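Local coordinates for 2-aminomuconic 6-semialdehyde dehydrogenase (Pseudomonas sp., PDB 7BZV), which oxidises 2-aminomuconic 6-semialdehyde to 2-aminomuconate with NAD+ in the meta-cleavage pathway of 2-aminophenol breakdown, and needs its tetrameric assembly to bind the cofactor, at residues A89-P94 / P328-K333; K270-M275 / V305-R310; R277-N282 / P393-T398; V316-E321 / F361-D366. All blocks are in the same frame, centred on the assembly; numbering follows the deposited sequence.

Interaction 1 (A89-P94 / P328-K333)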
# COMPACT_ATOMS: atom_id res chain seq x y z
N ALA B 89 3.69 -21.24 -36.72
CA ALA B 89 3.58 -22.56 -37.33
C ALA B 89 2.65 -23.45 -36.52
O ALA B 89 1.80 -24.15 -37.07
CB ALA B 89 4.95 -23.21 -37.46
N ASP B 90 2.78 -23.40 -35.19
CA ASP B 90 2.01 -24.29 -34.33
C ASP B 90 0.53 -23.95 -34.37
O ASP B 90 -0.32 -24.85 -34.28
CB ASP B 90 2.50 -24.19 -32.88
CG ASP B 90 3.83 -24.89 -32.64
OD1 ASP B 90 4.40 -25.49 -33.56
OD2 ASP B 90 4.31 -24.81 -31.48
N THR B 91 0.21 -22.66 -34.47
CA THR B 91 -1.15 -22.21 -34.24
C THR B 91 -1.88 -21.72 -35.48
O THR B 91 -3.10 -21.61 -35.42
CB THR B 91 -1.18 -21.05 -33.25
OG1 THR B 91 -0.46 -19.94 -33.82
CG2 THR B 91 -0.55 -21.46 -31.88
N GLY B 92 -1.17 -21.33 -36.55
CA GLY B 92 -1.83 -20.61 -37.63
C GLY B 92 -2.17 -19.16 -37.34
O GLY B 92 -2.91 -18.53 -38.12
N LYS B 93 -1.65 -18.61 -36.27
CA LYS B 93 -1.90 -17.23 -35.92
C LYS B 93 -1.48 -16.32 -37.07
O LYS B 93 -0.36 -16.45 -37.57
CB LYS B 93 -1.10 -16.81 -34.69
CG LYS B 93 -1.69 -17.18 -33.36
CD LYS B 93 -0.64 -17.09 -32.28
CE LYS B 93 -1.21 -17.62 -30.93
NZ LYS B 93 -2.35 -16.76 -30.49
N PRO B 94 -2.29 -15.33 -37.44
CA PRO B 94 -1.81 -14.31 -38.37
C PRO B 94 -0.64 -13.53 -37.77
O PRO B 94 -0.56 -13.31 -36.55
CB PRO B 94 -3.02 -13.40 -38.58
CG PRO B 94 -4.22 -14.18 -38.08
CD PRO B 94 -3.69 -15.13 -37.03
N PRO B 328 -6.63 -19.99 -39.34
CA PRO B 328 -7.45 -21.16 -39.01
C PRO B 328 -7.68 -21.23 -37.50
O PRO B 328 -7.17 -20.42 -36.74
CB PRO B 328 -6.59 -22.34 -39.51
CG PRO B 328 -5.17 -21.85 -39.31
CD PRO B 328 -5.21 -20.35 -39.55
N LEU B 329 -8.51 -22.20 -37.09
CA LEU B 329 -8.58 -22.61 -35.70
C LEU B 329 -7.34 -23.45 -35.35
O LEU B 329 -6.49 -23.73 -36.19
CB LEU B 329 -9.86 -23.41 -35.47
CG LEU B 329 -11.18 -22.67 -35.67
CD1 LEU B 329 -12.35 -23.56 -35.33
CD2 LEU B 329 -11.16 -21.37 -34.84
N ILE B 330 -7.24 -23.88 -34.09
CA ILE B 330 -5.99 -24.50 -33.65
C ILE B 330 -5.78 -25.89 -34.25
O ILE B 330 -4.64 -26.31 -34.47
CB ILE B 330 -5.94 -24.60 -32.12
CG1 ILE B 330 -4.61 -25.21 -31.64
CG2 ILE B 330 -7.07 -25.50 -31.65
CD1 ILE B 330 -3.38 -24.43 -32.02
N SER B 331 -6.85 -26.65 -34.44
CA SER B 331 -6.72 -28.03 -34.88
C SER B 331 -7.99 -28.53 -35.54
O SER B 331 -9.08 -27.98 -35.33
CB SER B 331 -6.41 -28.94 -33.70
OG SER B 331 -7.59 -29.02 -32.91
N SER B 332 -7.85 -29.63 -36.28
CA SER B 332 -9.01 -30.29 -36.88
C SER B 332 -10.03 -30.67 -35.82
O SER B 332 -11.24 -30.54 -36.02
CB SER B 332 -8.58 -31.54 -37.66
OG SER B 332 -7.88 -32.44 -36.81
N LYS B 333 -9.55 -31.16 -34.67
CA LYS B 333 -10.46 -31.54 -33.59
C LYS B 333 -11.21 -30.32 -33.06
O LYS B 333 -12.43 -30.37 -32.87
CB LYS B 333 -9.65 -32.21 -32.47
CG LYS B 333 -10.44 -32.59 -31.23
CD LYS B 333 -9.63 -33.58 -30.39
CE LYS B 333 -10.44 -34.18 -29.25
NZ LYS B 333 -9.56 -34.74 -28.17

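Interaction 2 (K270-M275 / V305-R310)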
# COMPACT_ATOMS: atom_id res chain seq x y z
N LYS B 270 -15.63 3.47 -33.03
CA LYS B 270 -14.64 2.83 -32.15
C LYS B 270 -15.14 1.48 -31.66
O LYS B 270 -14.35 0.53 -31.50
CB LYS B 270 -14.30 3.73 -30.96
CG LYS B 270 -13.59 5.01 -31.31
CD LYS B 270 -13.26 5.76 -29.98
CE LYS B 270 -12.60 7.10 -30.22
NZ LYS B 270 -11.39 6.86 -31.01
N MET B 271 -16.43 1.41 -31.37
CA MET B 271 -17.05 0.18 -30.90
C MET B 271 -16.94 -0.91 -31.94
O MET B 271 -16.55 -2.04 -31.63
CB MET B 271 -18.51 0.45 -30.52
CG MET B 271 -19.33 -0.78 -30.19
SD MET B 271 -19.98 -1.71 -31.58
CE MET B 271 -21.02 -0.49 -32.37
N LEU B 272 -17.20 -0.58 -33.20
CA LEU B 272 -17.10 -1.61 -34.22
C LEU B 272 -15.67 -2.13 -34.34
O LEU B 272 -15.45 -3.35 -34.51
CB LEU B 272 -17.57 -1.08 -35.58
CG LEU B 272 -19.03 -1.03 -35.94
CD1 LEU B 272 -19.07 -0.52 -37.40
CD2 LEU B 272 -19.67 -2.38 -35.81
N ASP B 273 -14.70 -1.22 -34.32
CA ASP B 273 -13.30 -1.64 -34.36
C ASP B 273 -12.98 -2.58 -33.21
O ASP B 273 -12.30 -3.60 -33.37
CB ASP B 273 -12.36 -0.44 -34.26
CG ASP B 273 -12.26 0.35 -35.54
OD1 ASP B 273 -12.73 -0.12 -36.58
OD2 ASP B 273 -11.71 1.45 -35.48
N GLY B 274 -13.42 -2.19 -32.01
CA GLY B 274 -13.14 -2.98 -30.81
C GLY B 274 -13.88 -4.30 -30.79
O GLY B 274 -13.31 -5.33 -30.41
N MET B 275 -15.14 -4.31 -31.20
CA MET B 275 -15.92 -5.54 -31.21
C MET B 275 -15.44 -6.52 -32.26
O MET B 275 -15.49 -7.74 -32.03
CB MET B 275 -17.39 -5.21 -31.40
CG MET B 275 -18.06 -4.61 -30.13
SD MET B 275 -17.86 -5.65 -28.68
CE MET B 275 -18.59 -7.19 -29.21
N VAL B 305 -26.16 -4.61 -39.48
CA VAL B 305 -25.82 -4.30 -40.87
C VAL B 305 -24.34 -3.97 -40.98
O VAL B 305 -23.63 -4.49 -41.85
CB VAL B 305 -26.70 -3.15 -41.38
CG1 VAL B 305 -26.20 -2.62 -42.74
CG2 VAL B 305 -28.19 -3.56 -41.43
N ALA B 306 -23.87 -3.08 -40.12
CA ALA B 306 -22.47 -2.66 -40.23
C ALA B 306 -21.54 -3.80 -39.88
O ALA B 306 -20.52 -4.02 -40.55
CB ALA B 306 -22.20 -1.46 -39.32
N LEU B 307 -21.87 -4.58 -38.85
CA LEU B 307 -21.00 -5.69 -38.48
C LEU B 307 -20.92 -6.73 -39.58
O LEU B 307 -19.84 -7.28 -39.84
CB LEU B 307 -21.47 -6.36 -37.19
CG LEU B 307 -20.50 -7.36 -36.55
CD1 LEU B 307 -19.41 -6.55 -35.92
CD2 LEU B 307 -21.18 -8.22 -35.52
N ALA B 308 -22.03 -7.02 -40.25
CA ALA B 308 -21.97 -7.97 -41.36
C ALA B 308 -21.05 -7.49 -42.48
O ALA B 308 -20.32 -8.29 -43.08
CB ALA B 308 -23.38 -8.24 -41.90
N GLU B 309 -21.08 -6.19 -42.81
CA GLU B 309 -20.14 -5.69 -43.81
C GLU B 309 -18.70 -5.78 -43.30
O GLU B 309 -17.80 -6.21 -44.04
CB GLU B 309 -20.49 -4.27 -44.19
CG GLU B 309 -21.83 -4.07 -44.83
CD GLU B 309 -22.09 -4.97 -46.05
OE1 GLU B 309 -21.16 -5.31 -46.79
OE2 GLU B 309 -23.25 -5.33 -46.27
N ARG B 310 -18.46 -5.41 -42.04
CA ARG B 310 -17.09 -5.46 -41.53
C ARG B 310 -16.54 -6.89 -41.59
O ARG B 310 -15.36 -7.10 -41.89
CB ARG B 310 -17.02 -4.93 -40.10
CG ARG B 310 -17.12 -3.42 -39.96
CD ARG B 310 -15.87 -2.70 -40.49
NE ARG B 310 -14.66 -3.08 -39.76
CZ ARG B 310 -14.15 -2.40 -38.73
NH1 ARG B 310 -14.71 -1.28 -38.29
NH2 ARG B 310 -13.05 -2.85 -38.13

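Interaction 3 (R277-N282 / P393-T398)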
# COMPACT_ATOMS: atom_id res chain seq x y z
N ARG B 277 -12.44 -7.11 -32.85
CA ARG B 277 -11.38 -7.85 -32.16
C ARG B 277 -11.96 -8.77 -31.08
O ARG B 277 -11.58 -9.94 -30.99
CB ARG B 277 -10.37 -6.85 -31.58
CG ARG B 277 -9.56 -6.13 -32.68
CD ARG B 277 -8.75 -4.94 -32.19
NE ARG B 277 -7.92 -5.24 -31.02
CZ ARG B 277 -6.73 -5.81 -31.09
NH1 ARG B 277 -6.22 -6.11 -32.27
NH2 ARG B 277 -6.05 -6.03 -29.96
N ALA B 278 -12.86 -8.24 -30.25
CA ALA B 278 -13.45 -9.02 -29.16
C ALA B 278 -14.14 -10.27 -29.68
O ALA B 278 -14.26 -11.26 -28.95
CB ALA B 278 -14.49 -8.19 -28.39
N LEU B 279 -14.63 -10.23 -30.92
CA LEU B 279 -15.28 -11.38 -31.51
C LEU B 279 -14.31 -12.32 -32.24
O LEU B 279 -14.45 -13.53 -32.12
CB LEU B 279 -16.38 -10.96 -32.51
CG LEU B 279 -17.56 -10.15 -31.94
CD1 LEU B 279 -18.46 -9.59 -33.03
CD2 LEU B 279 -18.38 -10.97 -30.96
N PHE B 280 -13.33 -11.79 -33.00
CA PHE B 280 -12.64 -12.61 -34.00
C PHE B 280 -11.12 -12.60 -33.88
O PHE B 280 -10.45 -13.34 -34.59
CB PHE B 280 -13.07 -12.17 -35.43
CG PHE B 280 -14.56 -12.16 -35.64
CD1 PHE B 280 -15.30 -13.29 -35.38
CD2 PHE B 280 -15.21 -11.00 -36.08
CE1 PHE B 280 -16.68 -13.29 -35.53
CE2 PHE B 280 -16.60 -10.99 -36.22
CZ PHE B 280 -17.32 -12.14 -35.96
N LEU B 281 -10.56 -11.81 -32.96
CA LEU B 281 -9.12 -11.91 -32.75
C LEU B 281 -8.74 -13.34 -32.39
O LEU B 281 -9.43 -14.01 -31.63
CB LEU B 281 -8.69 -10.94 -31.63
CG LEU B 281 -7.19 -10.88 -31.43
CD1 LEU B 281 -6.52 -10.23 -32.65
CD2 LEU B 281 -6.79 -10.10 -30.15
N ASN B 282 -7.64 -13.83 -32.97
CA ASN B 282 -7.20 -15.21 -32.70
C ASN B 282 -8.30 -16.20 -33.09
O ASN B 282 -8.44 -17.28 -32.49
CB ASN B 282 -6.79 -15.37 -31.22
CG ASN B 282 -5.77 -16.47 -30.99
OD1 ASN B 282 -4.88 -16.68 -31.81
ND2 ASN B 282 -5.84 -17.12 -29.84
N PRO B 393 -14.84 -18.37 -33.58
CA PRO B 393 -15.12 -17.01 -34.07
C PRO B 393 -16.62 -16.80 -34.27
O PRO B 393 -17.13 -16.79 -35.39
CB PRO B 393 -14.34 -16.95 -35.39
CG PRO B 393 -14.48 -18.38 -35.93
CD PRO B 393 -14.47 -19.28 -34.68
N ILE B 394 -17.37 -16.63 -33.18
CA ILE B 394 -18.83 -16.60 -33.26
C ILE B 394 -19.39 -15.84 -32.07
O ILE B 394 -18.79 -15.79 -30.99
CB ILE B 394 -19.43 -18.02 -33.32
CG1 ILE B 394 -20.96 -17.98 -33.34
CG2 ILE B 394 -18.98 -18.86 -32.11
CD1 ILE B 394 -21.64 -19.32 -33.71
N CYS B 395 -20.52 -15.19 -32.29
CA CYS B 395 -21.32 -14.69 -31.18
C CYS B 395 -22.77 -14.83 -31.54
O CYS B 395 -23.12 -15.01 -32.72
CB CYS B 395 -21.00 -13.23 -30.85
SG CYS B 395 -21.53 -12.06 -32.15
N HIS B 396 -23.62 -14.73 -30.53
CA HIS B 396 -25.06 -14.50 -30.68
C HIS B 396 -25.37 -13.05 -30.31
O HIS B 396 -24.98 -12.58 -29.24
CB HIS B 396 -25.88 -15.46 -29.81
CG HIS B 396 -27.35 -15.27 -29.95
ND1 HIS B 396 -28.09 -14.54 -29.04
CD2 HIS B 396 -28.22 -15.70 -30.89
CE1 HIS B 396 -29.35 -14.51 -29.44
NE2 HIS B 396 -29.46 -15.22 -30.54
N VAL B 397 -26.06 -12.33 -31.19
CA VAL B 397 -26.40 -10.94 -30.93
C VAL B 397 -27.91 -10.81 -30.69
O VAL B 397 -28.72 -11.41 -31.41
CB VAL B 397 -25.90 -10.02 -32.07
CG1 VAL B 397 -26.56 -10.37 -33.37
CG2 VAL B 397 -26.11 -8.58 -31.73
N THR B 398 -28.28 -10.01 -29.68
CA THR B 398 -29.67 -9.88 -29.25
C THR B 398 -29.90 -8.44 -28.82
O THR B 398 -28.98 -7.80 -28.31
CB THR B 398 -29.98 -10.87 -28.10
OG1 THR B 398 -31.34 -10.81 -27.65
CG2 THR B 398 -29.03 -10.59 -26.90

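Interaction 4 (V316-E321 / F361-D366)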
# COMPACT_ATOMS: atom_id res chain seq x y z
N VAL B 316 -9.47 -13.31 -44.14
CA VAL B 316 -9.22 -14.69 -43.70
C VAL B 316 -8.35 -15.34 -44.77
O VAL B 316 -8.84 -15.76 -45.83
CB VAL B 316 -10.53 -15.45 -43.52
CG1 VAL B 316 -10.27 -16.84 -42.92
CG2 VAL B 316 -11.48 -14.64 -42.67
N ASP B 317 -7.05 -15.43 -44.54
CA ASP B 317 -6.15 -15.78 -45.65
C ASP B 317 -4.84 -16.27 -45.07
O ASP B 317 -4.71 -16.44 -43.85
CB ASP B 317 -5.90 -14.57 -46.55
CG ASP B 317 -5.77 -14.94 -48.02
OD1 ASP B 317 -4.95 -15.83 -48.38
OD2 ASP B 317 -6.49 -14.32 -48.81
N TRP B 318 -3.84 -16.45 -45.93
CA TRP B 318 -2.49 -16.83 -45.54
C TRP B 318 -2.04 -16.08 -44.30
O TRP B 318 -1.94 -14.85 -44.32
CB TRP B 318 -1.51 -16.52 -46.67
CG TRP B 318 -1.62 -17.46 -47.81
CD1 TRP B 318 -2.05 -17.17 -49.07
CD2 TRP B 318 -1.28 -18.84 -47.80
NE1 TRP B 318 -2.01 -18.31 -49.85
CE2 TRP B 318 -1.54 -19.34 -49.09
CE3 TRP B 318 -0.79 -19.70 -46.82
CZ2 TRP B 318 -1.32 -20.67 -49.42
CZ3 TRP B 318 -0.57 -21.01 -47.15
CH2 TRP B 318 -0.83 -21.49 -48.45
N PRO B 319 -1.71 -16.79 -43.20
CA PRO B 319 -1.34 -16.07 -41.96
C PRO B 319 -0.07 -15.27 -42.06
O PRO B 319 0.10 -14.29 -41.31
CB PRO B 319 -1.23 -17.20 -40.93
CG PRO B 319 -2.25 -18.21 -41.37
CD PRO B 319 -2.07 -18.19 -42.92
N HIS B 320 0.85 -15.64 -42.95
CA HIS B 320 2.11 -14.91 -43.04
C HIS B 320 1.97 -13.58 -43.76
O HIS B 320 2.90 -12.78 -43.71
CB HIS B 320 3.16 -15.76 -43.74
CG HIS B 320 2.79 -16.14 -45.13
ND1 HIS B 320 2.02 -17.25 -45.42
CD2 HIS B 320 3.03 -15.53 -46.32
CE1 HIS B 320 1.84 -17.33 -46.72
NE2 HIS B 320 2.43 -16.29 -47.29
N GLU B 321 0.84 -13.30 -44.41
CA GLU B 321 0.66 -12.02 -45.09
C GLU B 321 0.31 -10.94 -44.08
O GLU B 321 -0.50 -11.15 -43.17
CB GLU B 321 -0.43 -12.11 -46.16
CG GLU B 321 0.09 -12.82 -47.43
CD GLU B 321 -0.99 -13.15 -48.46
OE1 GLU B 321 -2.00 -12.43 -48.54
OE2 GLU B 321 -0.80 -14.12 -49.22
N PHE B 361 -10.36 -22.50 -50.20
CA PHE B 361 -9.26 -21.81 -50.84
C PHE B 361 -8.83 -22.43 -52.16
O PHE B 361 -8.20 -21.74 -52.97
CB PHE B 361 -8.06 -21.79 -49.90
CG PHE B 361 -8.32 -21.10 -48.60
CD1 PHE B 361 -8.23 -19.71 -48.51
CD2 PHE B 361 -8.64 -21.83 -47.47
CE1 PHE B 361 -8.44 -19.07 -47.27
CE2 PHE B 361 -8.86 -21.20 -46.25
CZ PHE B 361 -8.78 -19.82 -46.15
N GLY B 362 -9.12 -23.71 -52.37
CA GLY B 362 -8.68 -24.38 -53.58
C GLY B 362 -7.25 -24.84 -53.56
O GLY B 362 -6.67 -25.06 -54.63
N ASP B 363 -6.65 -24.98 -52.39
CA ASP B 363 -5.27 -25.43 -52.30
C ASP B 363 -5.12 -26.26 -51.02
O ASP B 363 -6.11 -26.72 -50.44
CB ASP B 363 -4.31 -24.23 -52.40
CG ASP B 363 -4.61 -23.14 -51.37
OD1 ASP B 363 -4.94 -23.46 -50.21
OD2 ASP B 363 -4.49 -21.95 -51.72
N GLU B 364 -3.87 -26.48 -50.61
CA GLU B 364 -3.56 -27.30 -49.45
C GLU B 364 -4.21 -26.77 -48.17
O GLU B 364 -4.43 -27.53 -47.22
CB GLU B 364 -2.04 -27.38 -49.28
CG GLU B 364 -1.36 -26.03 -48.99
CD GLU B 364 -0.84 -25.32 -50.24
OE1 GLU B 364 0.19 -24.60 -50.14
OE2 GLU B 364 -1.45 -25.46 -51.32
N ARG B 365 -4.53 -25.48 -48.12
CA ARG B 365 -5.16 -24.91 -46.93
C ARG B 365 -6.47 -25.62 -46.62
O ARG B 365 -6.93 -25.57 -45.49
CB ARG B 365 -5.44 -23.42 -47.12
CG ARG B 365 -4.21 -22.54 -47.03
CD ARG B 365 -4.55 -21.08 -47.28
NE ARG B 365 -4.55 -20.74 -48.71
CZ ARG B 365 -4.85 -19.53 -49.17
NH1 ARG B 365 -5.20 -18.57 -48.33
NH2 ARG B 365 -4.81 -19.29 -50.48
N ASP B 366 -7.07 -26.29 -47.61
CA ASP B 366 -8.33 -26.96 -47.34
C ASP B 366 -8.17 -28.23 -46.51
O ASP B 366 -9.17 -28.76 -46.02
CB ASP B 366 -9.04 -27.26 -48.66
CG ASP B 366 -9.45 -25.98 -49.40
OD1 ASP B 366 -10.00 -25.07 -48.75
OD2 ASP B 366 -9.23 -25.89 -50.64

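Interaction 1 (A89-P94 / P328-K333)
Ile330 leans its terminal methyl on the last turn of the helix that ends at Thr91. From CB, the branch CG2 turns off and does not touch 89-94. CG1 lies opposite the backbone N (chi1 -178°) and serves as the spacer that carries CD1 across. CD1 does all the touching: it rests 3.8 Å from Asp90 O and 3.9 Å from Thr91 CA, and meets Thr91 CG2 at 4.1 Å. Thr91 OG1 turns to its own helix end: it hydrogen-bonds Glu87 O and accepts from Lys93 N at 3.0 Å, an ST turn. Beyond it, Gly92 leaves the helix with positive phi (75°), and its CA faces the proline ring of Pro328. A beta carbon at Gly92 would run into Pro328 CG. The next ring atom, Pro328 CD, sits 3.3 Å from Gly92 O. No hydrogen bond crosses; Asp90 OD2 is instead held by Gly184 N. A helix closed by a positive-phi glycine thus packs on the segment leading to the Ser331 N-cap of helix 332-348, consistent with a joint between the cofactor-binding and catalytic domains of the aldehyde dehydrogenase fold.

Interaction 2 (K270-M275 / V305-R310)
Two successive bends in the Arg310 chain, at chi2 (-70°) and chi3, fold the side chain so that its guanidinium ends beside Asp273. Asp273, with CG placed beside its own backbone N and opposite the carbonyl carbon, has a CB that starts off away from helix 305-310, yet its carboxylate swings back to meet the arginine. One oxygen takes both bonds. Arg310 NH1 donates to Asp273 OD1 at 2.9 Å, nearly in line with the C-O bond, and Arg310 NH2 reaches the same OD1 at 3.2 Å from the anti side. The grip is end-on and OD1 lies close to the guanidinium plane, while the carboxylate plane is turned 67° from it. Leu272 O sits over one face of the guanidinium, and Leu272 CB lies 3.9 Å from NH1. The apolar part belongs to Leu272, which splits its branches: CD1 meets Ala306 CB at 3.8 Å and CD2 meets Leu307 CD1 at 4.2 Å. Putting a leucine at Arg310 would remove the guanidinium, probably leaving Asp273 without its partner and uncovering the flank of Leu272. The salt bridge closes the solvent-facing side of the joint over this leucine contact. The axes of 270-275 and 305-310 pass 11.0 Å apart at 49°. Helix 268-280 lies in the crossover between the parallel strands 258-262 and 290-296, on which Met275 packs; helix 297-312 follows directly, and Leu307 also touches Met276 and Leu279.

Interaction 3 (R277-N282 / P393-T398)
Leu279 and Phe280, at the end of helix 268-280, pack on Pro393 and Cys395 of segment 393-398 by apolar contact, with no hydrogen bond across. In the aliphatic group, Leu279 CD2 presses on Cys395 CB at 3.5 Å, tighter than usual for two carbons, and lies 3.5 Å from Cys395 SG as well. The other methyl, Leu279 CD1, meets SG at 4.0 Å. The sulfur is within reach because it sits between the backbone N and the carbonyl carbon of its own residue (chi1 68°). In the aromatic group, Phe280 uses an edge: CD1 is 3.8 Å from Pro393 CB and CE1 is 3.5 Å from Pro393 O, near the ring plane, with the phenylalanine and proline side chains crossing at about a right angle. One face of the same ring is occupied from within the helix by Leu279 CB, 3.5 Å above its centre. In the third group, main chain meets main chain, Leu279 O lying 4.0 Å from Pro393 CA. Pro393 closes the EIFGP sequence, whose glutamate contacts the NAD ribose in related aldehyde dehydrogenases. Strand 394-400 pairs with 374-377 and 290-296, while Leu279 also packs on Leu307 and Phe280 on Ile311. With no directional bond between them, helix end and strand depend on close fit and buried apolar surface, whereas the strand's own position is set by its sheet partners.

Interaction 4 (V316-E321 / F361-D366)
Asp317 OD1 is gripped by two donors: its neighbour Trp318 N, on the anti lone pair at 2.8 Å, and, across the contact, Arg365 NH1, also at 2.8 Å but from above the carboxylate plane (49° out of it). Behind that salt bridge the guanidinium of Arg365 lies flat on the Trp318 indole, centres 3.4 Å apart and planes at 21°, a cation-pi stack over the five-membered ring. Arg365 CD stands 3.7 Å above the centre of the six-membered ring, a CH-pi contact. Arg365 NH2 comes close to Trp318 NE1, but both are donors and the pair is stacked, not bonded. The two segments are loops of the catalytic part of the aldehyde dehydrogenase fold, one following helix 297-312 and opening a type I turn at Trp318, the other leading to strand 374-377. Asp363 holds the guanidinium side-on, OD2 taking NH2 at 3.0 Å, while its OD1 also accepts from Arg365 N in an Asx turn. Phe361 CD1 touches the guanidinium face opposite the indole. Replacing Arg365 with a leucine would take away the cation shared by Asp317 and Asp363, and is likely to leave both carboxylates without their mate and to open a gap between Trp318 and Phe361. The edge of Phe361 meets Val316 O through CE1 at 3.6 Å, and its ring packs edge-to-face with Trp370.

Overall arrangement
Along the chain, 89-94 comes first and 393-398 last; interaction 1 crosses both interaction 3 and interaction 4, and interaction 2 is nested inside the loop that interaction 1 closes. Interactions 2 and 3 share helix 268-280, their centres about 11 Å apart, and meet where Leu307 touches Leu279. Interactions 1 and 4, with centres about 12 Å apart, are joined by Pro319 packing on Gly92 and Pro328. Interactions 1 and 3, with centres about 17 Å apart, are linked by Lys93 NZ with Asn282 OD1 and by Leu329 against Pro393. Interaction 2 touches neither 1 nor 4, nor does 3 touch 4. The contacts thus run from the seven-stranded sheet and its helices, through interaction 1, to the surface loops, tying distant sequence parts together.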